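Local coordinates for protein 3-methylaspartate ammonia-lyase (Citrobacter amalonaticus, PDB 1KKO) that catalyses the reversible anti elimination of ammonia from L-threo-3-methylaspartate to give mesaconate, using magnesium, as a homodimeric enzyme of the enolase superfamily, at residues 345-348 against 349-353; 315-318 against 319-323; 374-377 against 378-381; 278-281 against 282-285. One frame throughout, in Å; residues are numbered along the deposited sequence.

Contact 1: residues 345-348 against 349-353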
ATOM      1  N   VAL A 345     -10.384 -12.432  19.856  1.00 11.01           N
ATOM      2  CA  VAL A 345      -9.199 -13.262  19.752  1.00 11.23           C
ATOM      3  C   VAL A 345      -8.975 -14.016  21.072  1.00 11.35           C
ATOM      4  O   VAL A 345      -8.692 -15.218  21.074  1.00 11.54           O
ATOM      5  CB  VAL A 345      -7.955 -12.419  19.395  1.00 11.06           C
ATOM      6  CG1 VAL A 345      -6.714 -13.248  19.527  1.00 11.57           C
ATOM      7  CG2 VAL A 345      -8.064 -11.854  17.987  1.00 10.79           C
ATOM      8  N   LEU A 346      -9.076 -13.312  22.186  1.00 11.72           N
ATOM      9  CA  LEU A 346      -8.902 -13.943  23.499  1.00 12.01           C
ATOM     10  C   LEU A 346      -9.960 -15.017  23.735  1.00 11.83           C
ATOM     11  O   LEU A 346      -9.652 -16.060  24.317  1.00 12.50           O
ATOM     12  CB  LEU A 346      -8.958 -12.900  24.618  1.00 12.25           C
ATOM     13  CG  LEU A 346      -7.864 -11.824  24.607  1.00 15.64           C
ATOM     14  CD1 LEU A 346      -7.898 -10.971  25.846  1.00 15.78           C
ATOM     15  CD2 LEU A 346      -6.478 -12.384  24.408  1.00 17.25           C
ATOM     16  N   TYR A 347     -11.193 -14.793  23.292  1.00 11.59           N
ATOM     17  CA  TYR A 347     -12.254 -15.778  23.484  1.00 11.51           C
ATOM     18  C   TYR A 347     -11.924 -17.030  22.690  1.00 11.46           C
ATOM     19  O   TYR A 347     -12.044 -18.159  23.191  1.00 12.18           O
ATOM     20  CB  TYR A 347     -13.621 -15.212  23.062  1.00 11.98           C
ATOM     21  CG  TYR A 347     -14.757 -16.090  23.510  1.00 12.13           C
ATOM     22  CD1 TYR A 347     -15.355 -15.889  24.736  1.00 12.75           C
ATOM     23  CD2 TYR A 347     -15.217 -17.120  22.721  1.00 11.96           C
ATOM     24  CE1 TYR A 347     -16.390 -16.691  25.170  1.00 13.93           C
ATOM     25  CE2 TYR A 347     -16.225 -17.947  23.151  1.00 12.92           C
ATOM     26  CZ  TYR A 347     -16.816 -17.722  24.373  1.00 12.79           C
ATOM     27  OH  TYR A 347     -17.843 -18.539  24.795  1.00 14.72           O
ATOM     28  N   CYS A 348     -11.500 -16.852  21.444  1.00 11.52           N
ATOM     29  CA  CYS A 348     -11.108 -17.983  20.613  1.00 11.80           C
ATOM     30  C   CYS A 348      -9.978 -18.749  21.272  1.00 11.85           C
ATOM     31  O   CYS A 348     -10.041 -19.975  21.413  1.00 12.47           O
ATOM     32  CB  CYS A 348     -10.652 -17.517  19.231  1.00 11.95           C
ATOM     33  SG  CYS A 348     -11.990 -16.931  18.167  1.00 13.52           S
ATOM     34  N   ASN A 349      -8.933 -18.028  21.671  1.00 12.16           N
ATOM     35  CA  ASN A 349      -7.762 -18.670  22.262  1.00 12.42           C
ATOM     36  C   ASN A 349      -8.108 -19.469  23.517  1.00 12.72           C
ATOM     37  O   ASN A 349      -7.599 -20.562  23.714  1.00 12.26           O
ATOM     38  CB  ASN A 349      -6.664 -17.643  22.571  1.00 12.79           C
ATOM     39  CG  ASN A 349      -6.023 -17.063  21.318  1.00 15.25           C
ATOM     40  OD1 ASN A 349      -6.302 -17.511  20.224  1.00 17.62           O
ATOM     41  ND2 ASN A 349      -5.142 -16.081  21.493  1.00 15.90           N
ATOM     42  N   LYS A 350      -8.979 -18.921  24.351  1.00 12.42           N
ATOM     43  CA  LYS A 350      -9.367 -19.584  25.589  1.00 13.29           C
ATOM     44  C   LYS A 350     -10.080 -20.874  25.310  1.00 14.33           C
ATOM     45  O   LYS A 350      -9.930 -21.844  26.058  1.00 15.55           O
ATOM     46  CB  LYS A 350     -10.286 -18.677  26.410  1.00 12.97           C
ATOM     47  CG  LYS A 350     -10.750 -19.304  27.726  1.00 13.63           C
ATOM     48  CD  LYS A 350     -11.514 -18.292  28.564  1.00 16.63           C
ATOM     49  CE  LYS A 350     -12.132 -18.930  29.791  1.00 17.15           C
ATOM     50  NZ  LYS A 350     -13.175 -18.073  30.429  1.00 20.88           N
ATOM     51  N   HIS A 351     -10.864 -20.901  24.242  1.00 15.38           N
ATOM     52  CA  HIS A 351     -11.704 -22.046  23.952  1.00 17.43           C
ATOM     53  C   HIS A 351     -11.137 -23.012  22.867  1.00 18.18           C
ATOM     54  O   HIS A 351     -11.776 -23.999  22.506  1.00 20.85           O
ATOM     55  CB  HIS A 351     -13.110 -21.526  23.680  1.00 17.36           C
ATOM     56  CG  HIS A 351     -13.698 -20.778  24.846  1.00 18.18           C
ATOM     57  ND1 HIS A 351     -13.723 -19.405  24.933  1.00 18.34           N
ATOM     58  CD2 HIS A 351     -14.224 -21.229  26.012  1.00 20.00           C
ATOM     59  CE1 HIS A 351     -14.283 -19.039  26.072  1.00 18.53           C
ATOM     60  NE2 HIS A 351     -14.596 -20.130  26.747  1.00 20.26           N
ATOM     61  N   GLY A 352      -9.908 -22.778  22.419  1.00 19.14           N
ATOM     62  CA  GLY A 352      -9.253 -23.667  21.464  1.00 19.48           C
ATOM     63  C   GLY A 352      -9.551 -23.443  19.996  1.00 19.25           C
ATOM     64  O   GLY A 352      -9.136 -24.244  19.160  1.00 21.10           O
HETATM   65  N   MSE A 353     -10.294 -22.378  19.691  1.00 17.21           N
HETATM   66  CA  MSE A 353     -10.600 -21.980  18.318  1.00 15.92           C
HETATM   67  C   MSE A 353      -9.424 -21.182  17.782  1.00 14.52           C
HETATM   68  O   MSE A 353      -8.907 -20.303  18.477  1.00 14.46           O
HETATM   69  CB  MSE A 353     -11.851 -21.105  18.294  1.00 15.86           C
HETATM   70  CG  MSE A 353     -12.161 -20.477  16.939  1.00 16.72           C
HETATM   71 SE   MSE A 353     -12.626 -21.782  15.575  1.00 21.46          SE
HETATM   72  CE  MSE A 353     -14.450 -22.045  16.070  1.00 18.60           C
TER

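Contact 2: residues 315-318 against 319-323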
ATOM      1  N   ASP A 315     -21.143 -13.051  17.180  1.00 13.01           N
ATOM      2  CA  ASP A 315     -21.133 -14.079  16.159  1.00 12.69           C
ATOM      3  C   ASP A 315     -19.943 -15.014  16.374  1.00 12.36           C
ATOM      4  O   ASP A 315     -20.059 -16.228  16.272  1.00 12.32           O
ATOM      5  CB  ASP A 315     -21.001 -13.485  14.758  1.00 12.89           C
ATOM      6  CG  ASP A 315     -22.200 -12.699  14.319  1.00 13.75           C
ATOM      7  OD1 ASP A 315     -23.301 -12.830  14.898  1.00 14.40           O
ATOM      8  OD2 ASP A 315     -22.095 -11.923  13.342  1.00 14.03           O
ATOM      9  N   ILE A 316     -18.782 -14.428  16.622  1.00 11.94           N
ATOM     10  CA  ILE A 316     -17.568 -15.207  16.802  1.00 12.23           C
ATOM     11  C   ILE A 316     -17.705 -16.143  18.010  1.00 12.00           C
ATOM     12  O   ILE A 316     -17.330 -17.311  17.951  1.00 12.11           O
ATOM     13  CB  ILE A 316     -16.359 -14.268  16.922  1.00 12.37           C
ATOM     14  CG1 ILE A 316     -16.116 -13.579  15.568  1.00 11.87           C
ATOM     15  CG2 ILE A 316     -15.137 -15.032  17.396  1.00 12.70           C
ATOM     16  CD1 ILE A 316     -15.409 -12.261  15.667  1.00 12.32           C
ATOM     17  N   VAL A 317     -18.253 -15.622  19.094  1.00 11.84           N
ATOM     18  CA  VAL A 317     -18.537 -16.427  20.277  1.00 12.23           C
ATOM     19  C   VAL A 317     -19.444 -17.598  19.907  1.00 12.28           C
ATOM     20  O   VAL A 317     -19.187 -18.740  20.311  1.00 12.91           O
ATOM     21  CB  VAL A 317     -19.174 -15.555  21.368  1.00 12.57           C
ATOM     22  CG1 VAL A 317     -19.788 -16.399  22.474  1.00 13.45           C
ATOM     23  CG2 VAL A 317     -18.141 -14.612  21.936  1.00 13.09           C
ATOM     24  N   ASP A 318     -20.481 -17.336  19.116  1.00 12.37           N
ATOM     25  CA  ASP A 318     -21.436 -18.379  18.736  1.00 12.93           C
ATOM     26  C   ASP A 318     -20.805 -19.468  17.863  1.00 12.81           C
ATOM     27  O   ASP A 318     -21.052 -20.667  18.066  1.00 13.20           O
ATOM     28  CB  ASP A 318     -22.638 -17.754  18.028  1.00 12.98           C
ATOM     29  CG  ASP A 318     -23.486 -16.885  18.941  1.00 14.53           C
ATOM     30  OD1 ASP A 318     -23.399 -17.004  20.184  1.00 16.14           O
ATOM     31  OD2 ASP A 318     -24.285 -16.051  18.484  1.00 17.43           O
ATOM     32  N   PHE A 319     -19.998 -19.070  16.881  1.00 12.18           N
ATOM     33  CA  PHE A 319     -19.316 -20.055  16.056  1.00 12.56           C
ATOM     34  C   PHE A 319     -18.333 -20.887  16.887  1.00 12.74           C
ATOM     35  O   PHE A 319     -18.175 -22.087  16.657  1.00 13.02           O
ATOM     36  CB  PHE A 319     -18.589 -19.394  14.876  1.00 12.46           C
ATOM     37  CG  PHE A 319     -19.463 -19.111  13.676  1.00 13.10           C
ATOM     38  CD1 PHE A 319     -20.353 -18.051  13.672  1.00 12.75           C
ATOM     39  CD2 PHE A 319     -19.361 -19.894  12.552  1.00 14.33           C
ATOM     40  CE1 PHE A 319     -21.133 -17.793  12.563  1.00 13.46           C
ATOM     41  CE2 PHE A 319     -20.141 -19.635  11.438  1.00 14.72           C
ATOM     42  CZ  PHE A 319     -21.013 -18.583  11.446  1.00 13.77           C
ATOM     43  N   THR A 320     -17.655 -20.232  17.821  1.00 12.46           N
ATOM     44  CA  THR A 320     -16.716 -20.898  18.715  1.00 12.55           C
ATOM     45  C   THR A 320     -17.408 -21.890  19.648  1.00 12.69           C
ATOM     46  O   THR A 320     -16.998 -23.041  19.750  1.00 13.30           O
ATOM     47  CB  THR A 320     -15.972 -19.837  19.519  1.00 13.11           C
ATOM     48  OG1 THR A 320     -15.187 -19.035  18.622  1.00 13.54           O
ATOM     49  CG2 THR A 320     -14.978 -20.468  20.497  1.00 13.44           C
ATOM     50  N   ASP A 321     -18.473 -21.445  20.305  1.00 12.58           N
ATOM     51  CA  ASP A 321     -19.156 -22.290  21.283  1.00 13.31           C
ATOM     52  C   ASP A 321     -19.720 -23.540  20.643  1.00 14.02           C
ATOM     53  O   ASP A 321     -19.862 -24.555  21.302  1.00 14.67           O
ATOM     54  CB  ASP A 321     -20.302 -21.531  21.925  1.00 13.51           C
ATOM     55  CG  ASP A 321     -19.847 -20.452  22.876  1.00 14.23           C
ATOM     56  OD1 ASP A 321     -18.647 -20.398  23.210  1.00 13.73           O
ATOM     57  OD2 ASP A 321     -20.661 -19.631  23.352  1.00 16.26           O
ATOM     58  N   ALA A 322     -20.081 -23.453  19.372  1.00 13.98           N
ATOM     59  CA  ALA A 322     -20.647 -24.582  18.655  1.00 14.55           C
ATOM     60  C   ALA A 322     -19.591 -25.591  18.187  1.00 15.20           C
ATOM     61  O   ALA A 322     -19.937 -26.651  17.683  1.00 16.23           O
ATOM     62  CB  ALA A 322     -21.426 -24.069  17.457  1.00 15.28           C
ATOM     63  N   GLY A 323     -18.308 -25.272  18.323  1.00 15.08           N
ATOM     64  CA  GLY A 323     -17.265 -26.149  17.824  1.00 15.36           C
ATOM     65  C   GLY A 323     -17.430 -26.347  16.330  1.00 15.76           C
ATOM     66  O   GLY A 323     -17.203 -27.425  15.796  1.00 16.32           O
TER
HETATM   67  O   HOH W   1     -23.000 -19.057  22.086  1.00 21.98           O

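Contact 3: residues 374-377 against 378-381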
ATOM      1  N   VAL A 374      -2.939  -4.613  17.749  1.00 11.11           N
ATOM      2  CA  VAL A 374      -3.943  -5.462  18.344  1.00 11.68           C
ATOM      3  C   VAL A 374      -3.483  -6.912  18.321  1.00 11.13           C
ATOM      4  O   VAL A 374      -3.590  -7.604  19.331  1.00 11.79           O
ATOM      5  CB  VAL A 374      -5.260  -5.283  17.616  1.00 11.71           C
ATOM      6  CG1 VAL A 374      -6.259  -6.361  18.005  1.00 12.55           C
ATOM      7  CG2 VAL A 374      -5.814  -3.877  17.891  1.00 12.78           C
ATOM      8  N   ALA A 375      -2.926  -7.365  17.203  1.00 11.16           N
ATOM      9  CA  ALA A 375      -2.502  -8.749  17.057  1.00 11.37           C
ATOM     10  C   ALA A 375      -1.313  -9.079  17.934  1.00 11.33           C
ATOM     11  O   ALA A 375      -1.250 -10.145  18.550  1.00 11.65           O
ATOM     12  CB  ALA A 375      -2.185  -9.049  15.605  1.00 10.80           C
ATOM     13  N   LEU A 376      -0.341  -8.188  18.002  1.00 11.62           N
ATOM     14  CA  LEU A 376       0.846  -8.455  18.795  1.00 12.33           C
ATOM     15  C   LEU A 376       0.491  -8.635  20.256  1.00 12.37           C
ATOM     16  O   LEU A 376       1.158  -9.394  20.964  1.00 13.69           O
ATOM     17  CB  LEU A 376       1.870  -7.342  18.634  1.00 11.87           C
ATOM     18  CG  LEU A 376       2.663  -7.383  17.331  1.00 12.53           C
ATOM     19  CD1 LEU A 376       3.521  -6.141  17.214  1.00 12.88           C
ATOM     20  CD2 LEU A 376       3.527  -8.647  17.259  1.00 13.18           C
ATOM     21  N   ALA A 377      -0.552  -7.950  20.699  1.00 12.17           N
ATOM     22  CA  ALA A 377      -1.020  -8.069  22.073  1.00 12.61           C
ATOM     23  C   ALA A 377      -1.887  -9.308  22.290  1.00 12.90           C
ATOM     24  O   ALA A 377      -1.662 -10.067  23.224  1.00 14.02           O
ATOM     25  CB  ALA A 377      -1.795  -6.839  22.474  1.00 13.17           C
ATOM     26  N   ALA A 378      -2.864  -9.522  21.422  1.00 12.30           N
ATOM     27  CA  ALA A 378      -3.873 -10.558  21.632  1.00 12.64           C
ATOM     28  C   ALA A 378      -3.472 -11.956  21.198  1.00 12.67           C
ATOM     29  O   ALA A 378      -4.036 -12.932  21.680  1.00 13.14           O
ATOM     30  CB  ALA A 378      -5.184 -10.142  20.967  1.00 12.97           C
ATOM     31  N   ARG A 379      -2.558 -12.057  20.240  1.00 12.69           N
ATOM     32  CA  ARG A 379      -1.983 -13.322  19.801  1.00 13.70           C
ATOM     33  C   ARG A 379      -2.893 -14.218  18.981  1.00 13.71           C
ATOM     34  O   ARG A 379      -3.099 -15.382  19.308  1.00 14.55           O
ATOM     35  CB  ARG A 379      -1.449 -14.113  21.003  1.00 14.37           C
ATOM     36  CG  ARG A 379      -0.537 -13.317  21.906  1.00 15.78           C
ATOM     37  CD  ARG A 379       0.522 -12.570  21.177  1.00 18.25           C
ATOM     38  NE  ARG A 379       1.297 -13.456  20.332  1.00 19.31           N
ATOM     39  CZ  ARG A 379       2.280 -13.045  19.557  1.00 18.89           C
ATOM     40  NH1 ARG A 379       2.586 -11.749  19.529  1.00 18.71           N
ATOM     41  NH2 ARG A 379       2.962 -13.911  18.822  1.00 20.82           N
ATOM     42  N   PRO A 380      -3.423 -13.710  17.880  1.00 12.84           N
ATOM     43  CA  PRO A 380      -4.172 -14.584  16.985  1.00 12.85           C
ATOM     44  C   PRO A 380      -3.188 -15.545  16.307  1.00 13.19           C
ATOM     45  O   PRO A 380      -1.982 -15.313  16.302  1.00 14.13           O
ATOM     46  CB  PRO A 380      -4.759 -13.606  15.962  1.00 12.23           C
ATOM     47  CG  PRO A 380      -3.739 -12.498  15.919  1.00 12.53           C
ATOM     48  CD  PRO A 380      -3.345 -12.327  17.368  1.00 12.55           C
HETATM   49  N   MSE A 381      -3.713 -16.610  15.729  1.00 13.26           N
HETATM   50  CA  MSE A 381      -2.916 -17.574  14.995  1.00 14.79           C
HETATM   51  C   MSE A 381      -2.471 -17.105  13.613  1.00 13.30           C
HETATM   52  O   MSE A 381      -1.498 -17.619  13.075  1.00 13.41           O
HETATM   53  CB  MSE A 381      -3.763 -18.834  14.825  1.00 17.17           C
HETATM   54  CG  MSE A 381      -3.268 -19.964  15.649  1.00 24.31           C
HETATM   55 SE   MSE A 381      -1.891 -20.844  14.648  1.00 35.16          SE
HETATM   56  CE  MSE A 381      -2.926 -22.088  13.667  1.00 35.60           C
TER

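Contact 4: residues 278-281 against 282-285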
ATOM      1  N   ALA A 278     -24.593 -21.071   3.837  1.00 18.37           N
ATOM      2  CA  ALA A 278     -25.965 -21.476   4.132  1.00 19.09           C
ATOM      3  C   ALA A 278     -26.956 -20.318   4.143  1.00 19.80           C
ATOM      4  O   ALA A 278     -28.154 -20.545   4.310  1.00 21.11           O
ATOM      5  CB  ALA A 278     -26.007 -22.210   5.457  1.00 19.29           C
ATOM      6  N   GLY A 279     -26.476 -19.085   3.995  1.00 20.10           N
ATOM      7  CA  GLY A 279     -27.364 -17.935   3.848  1.00 20.27           C
ATOM      8  C   GLY A 279     -27.874 -17.271   5.104  1.00 20.55           C
ATOM      9  O   GLY A 279     -28.591 -16.271   5.043  1.00 21.79           O
ATOM     10  N   ASN A 280     -27.526 -17.825   6.251  1.00 20.04           N
ATOM     11  CA  ASN A 280     -27.885 -17.220   7.519  1.00 20.02           C
ATOM     12  C   ASN A 280     -26.991 -17.829   8.570  1.00 19.40           C
ATOM     13  O   ASN A 280     -26.420 -18.894   8.374  1.00 18.67           O
ATOM     14  CB  ASN A 280     -29.368 -17.420   7.864  1.00 20.22           C
ATOM     15  CG  ASN A 280     -29.737 -18.868   8.014  1.00 21.06           C
ATOM     16  OD1 ASN A 280     -29.396 -19.495   9.004  1.00 21.51           O
ATOM     17  ND2 ASN A 280     -30.442 -19.408   7.031  1.00 22.58           N
ATOM     18  N   LYS A 281     -26.889 -17.145   9.689  1.00 19.36           N
ATOM     19  CA  LYS A 281     -25.990 -17.542  10.741  1.00 19.30           C
ATOM     20  C   LYS A 281     -26.295 -18.911  11.382  1.00 19.31           C
ATOM     21  O   LYS A 281     -25.420 -19.766  11.432  1.00 18.95           O
ATOM     22  CB  LYS A 281     -25.933 -16.421  11.762  1.00 19.73           C
ATOM     23  CG  LYS A 281     -25.083 -16.683  12.923  1.00 20.25           C
ATOM     24  CD  LYS A 281     -25.252 -15.549  13.893  1.00 20.91           C
ATOM     25  CE  LYS A 281     -24.660 -15.894  15.213  1.00 20.74           C
ATOM     26  NZ  LYS A 281     -24.892 -14.811  16.195  1.00 18.50           N
ATOM     27  N   PRO A 282     -27.509 -19.160  11.873  1.00 19.27           N
ATOM     28  CA  PRO A 282     -27.758 -20.470  12.492  1.00 19.20           C
ATOM     29  C   PRO A 282     -27.496 -21.657  11.559  1.00 18.56           C
ATOM     30  O   PRO A 282     -26.890 -22.647  11.986  1.00 18.42           O
ATOM     31  CB  PRO A 282     -29.229 -20.400  12.917  1.00 19.83           C
ATOM     32  CG  PRO A 282     -29.562 -18.973  12.948  1.00 20.48           C
ATOM     33  CD  PRO A 282     -28.688 -18.286  11.925  1.00 19.67           C
ATOM     34  N   ASP A 283     -27.933 -21.572  10.306  1.00 18.08           N
ATOM     35  CA  ASP A 283     -27.695 -22.660   9.367  1.00 18.19           C
ATOM     36  C   ASP A 283     -26.210 -22.778   9.007  1.00 17.46           C
ATOM     37  O   ASP A 283     -25.726 -23.869   8.751  1.00 17.51           O
ATOM     38  CB  ASP A 283     -28.518 -22.486   8.087  1.00 18.56           C
ATOM     39  CG  ASP A 283     -30.009 -22.690   8.307  1.00 20.56           C
ATOM     40  OD1 ASP A 283     -30.406 -23.276   9.341  1.00 22.84           O
ATOM     41  OD2 ASP A 283     -30.842 -22.298   7.474  1.00 21.86           O
ATOM     42  N   GLN A 284     -25.499 -21.650   8.964  1.00 16.81           N
ATOM     43  CA  GLN A 284     -24.076 -21.669   8.645  1.00 16.09           C
ATOM     44  C   GLN A 284     -23.297 -22.407   9.742  1.00 15.87           C
ATOM     45  O   GLN A 284     -22.440 -23.237   9.454  1.00 15.35           O
ATOM     46  CB  GLN A 284     -23.556 -20.244   8.461  1.00 16.52           C
ATOM     47  CG  GLN A 284     -22.112 -20.163   8.001  1.00 16.20           C
ATOM     48  CD  GLN A 284     -21.888 -20.706   6.609  1.00 17.78           C
ATOM     49  OE1 GLN A 284     -22.841 -20.927   5.855  1.00 20.22           O
ATOM     50  NE2 GLN A 284     -20.624 -20.888   6.237  1.00 19.51           N
ATOM     51  N   ILE A 285     -23.627 -22.110  10.992  1.00 15.95           N
ATOM     52  CA  ILE A 285     -22.985 -22.772  12.120  1.00 16.33           C
ATOM     53  C   ILE A 285     -23.232 -24.282  12.047  1.00 16.32           C
ATOM     54  O   ILE A 285     -22.300 -25.089  12.155  1.00 16.47           O
ATOM     55  CB  ILE A 285     -23.494 -22.184  13.450  1.00 16.27           C
ATOM     56  CG1 ILE A 285     -22.968 -20.753  13.613  1.00 16.70           C
ATOM     57  CG2 ILE A 285     -23.074 -23.059  14.633  1.00 16.86           C
ATOM     58  CD1 ILE A 285     -23.491 -20.051  14.821  1.00 16.95           C
TER
HETATM   59  O   HOH W   2     -29.892 -22.587   4.809  1.00 32.31           O

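Contact 1: residues 345-348 against 349-353
Cys348, Asn349 and His351 carry most of this contact in the last turn of helix 339-351. Cys348 works through its carbonyl oxygen. Met353 N bonds to Cys348 O at 3.0 Å, from above the carbonyl plane. His351 N gives the same oxygen a weak bond. The sulfur lies beside the backbone N of Cys348 (chi1 -72°) and meets the CG of Met353, a selenomethionine, with SG to CG 3.8 Å apart. Both side chains also touch Val328 of strand 327-330, so this face is buried.

His351 folds back along the helix. Its ND1 donates to Tyr347 O at 2.7 Å, and its own backbone N donates to that oxygen from the opposite face of the carbonyl plane. Two bonds from one residue grip Tyr347 O, and the ND1 bond restrains the turn of the imidazole. The ring then lies obliquely over one face of the Tyr347 ring, planes 39° apart, with His351 CE1 3.3 Å from Tyr347 CE1. CG of Lys350 sits over the other face of the imidazole. The Tyr347 hydroxyl is held by Asp321 of helix 313-321.

Asn349 runs alongside Val345, pointing the same way, with ND2 3.8 Å from Val345 CG1. That amide nitrogen donates to Arg379 O in the loop after helix 365-378. Asn349 N makes the regular helical bond to Val345 O.

Gly352 leaves the helix with positive phi (85°). The turn is a Schellman motif, ending the helix of the beta-alpha-beta unit that leads into strand 354-357 of the TIM barrel.

Contact 2: residues 315-318 against 319-323
Thr320 grips Ile316 O twice. Its hydroxyl donates to this oxygen at 2.8 Å (OG1 to O), from above the carbonyl plane. Its backbone N comes from the opposite face of the same plane, with Thr320 N to Ile316 O 2.9 Å. The hydroxyl reaches back because OG1 lies beside the backbone N of Thr320, anti to the carbonyl carbon (chi1 -64°). Asp321 N to Val317 O, at 2.8 Å, and Phe319 N to Asp315 O continue the helical ladder.

A water links the two outer carboxylates. It donates to Asp318 OD1 and to Asp321 OD2, the latter at 2.7 Å. The two acids carry like charge, and Asp318 OD1 and Asp321 OD2 stay 4.9 Å apart, so the water's two protons probably ease their repulsion. Asp318 OD1 also accepts from Gln314 NE2. Each acid has a partner on another helix: Asp318 OD2 pairs with Lys281, and Asp321 OD1 bonds to the Tyr347 hydroxyl.

Helix 313-321 belongs to the beta-alpha-beta unit between strands 303-306 and 327-330 of the TIM barrel. Ala322 N to Asp318 O is its last regular helical bond. Gly323, with positive phi, then gives its N to Thr320 O as the chain leaves in a Schellman motif.

Packing lies around these bonds. Asp321 runs alongside Val317, and its OD2 is 3.5 Å from Val317 CG1. The Phe319 ring turns an edge to the backbone: Asp315 O lies in the ring plane, 3.2 Å from Phe319 CD1. Beyond the segments this ring packs on Gln284, Ile285 and Leu288 of helix 281-298. Ile316 faces Ala344 and Cys348 of helix 339-351.

Contact 3: residues 374-377 against 378-381
Ala375 O accepts from Arg379 N at 2.9 Å as helix 365-378 ends. Ala378 N makes a bond of like length to Val374 O. Arg379 then leaves the helix with positive phi (73°).

The Arg379 side chain curls back over the helix end. Bends at chi2 and chi3, both near -50°, turn the guanidinium toward Leu376. NH1 donates to Leu376 O at 3.1 Å in a nearly straight bond (166°). The oxygen lies in the guanidinium plane, at the edge of the group. CD of Arg379 also lies against Leu376 O, 3.2 Å away. NH1 has a second acceptor in Glu165 O, and NH2 makes a weak bond to Ala166 O.

Pro380 packs on the helix end through Ala375. Its CG rests on Ala375 CB at 3.8 Å, and its CD touches Ala375 O. The proline also packs on Val345 and Gln357, joining the turn to helix 339-351 and strand 354-357.

The guanidinium thus binds a carbonyl of the last helical turn and ties it to the 165-166 backbone, weakly at Ala166 O. Its positive charge at this helix end would suit the helix dipole.

Contact 4: residues 278-281 against 282-285
Pro282 stands in the first turn of helix 281-298 and crosses the Lys281 side chain at about a right angle. Pro282 CD comes within 3.3 Å of Lys281 CB, a close approach of adjacent residues. Asn280 OD1 also touches this CD.

Asp283 comes next and shares two bonds with Asn280, the N-cap residue. Asp283 N donates to Asn280 OD1 at 2.9 Å, and this is the capping bond. Asn280 ND2 donates to Asp283 OD2 at 3.0 Å, meeting it from above the carboxylate plane, with the two flat groups turned 60° apart. Asn280 CG sits between its own backbone N and carbonyl carbon (chi1 62°), which swings the amide over the helix start. A water joins Asp283 OD2 to Ala278 O. The other oxygen, OD1, pairs with Arg286.

Gln284 reaches back to the loop. Its OE1 takes Ala278 N at 2.7 Å in an almost straight bond (178°). Gln284 CB lies by Asn280 O, which accepts from Gln284 N. NE2 of Gln284 donates to Val276 O, so both ends of the amide are held.

Ile285 N bonds to Lys281 O at 3.0 Å, and Ile285 CG1 lies against that oxygen.

A loop leads from strand 270-273 of the barrel into this turn. Gln284 and Ile285 pack on Phe319 of helix 313-321, while the extended Lys281 reaches Asp315 and Asp318 there.

In the fold
The four contacts lie on or at the ends of the outer helices of one TIM barrel, in chain order 4, 2, 1, 3. Contacts 4 and 2 are bridged by Lys281 NZ, 2.7 Å from Asp318 OD2 and 2.9 Å from Asp315 OD1. Contacts 2 and 1 meet at Tyr347 OH and Asp321 OD1, 2.6 Å apart. Contacts 1 and 3 meet at Asn349 ND2 and Arg379 O, 3.1 Å apart. Contacts 3 and 4 are far apart, about 27 Å between centres. Contacts 2 and 4 come nearest the active site. Between side chains, Ile316 is about 7 Å from Lys331, the proton acceptor, and Gln284 about 7 Å from the magnesium ligand Asp307.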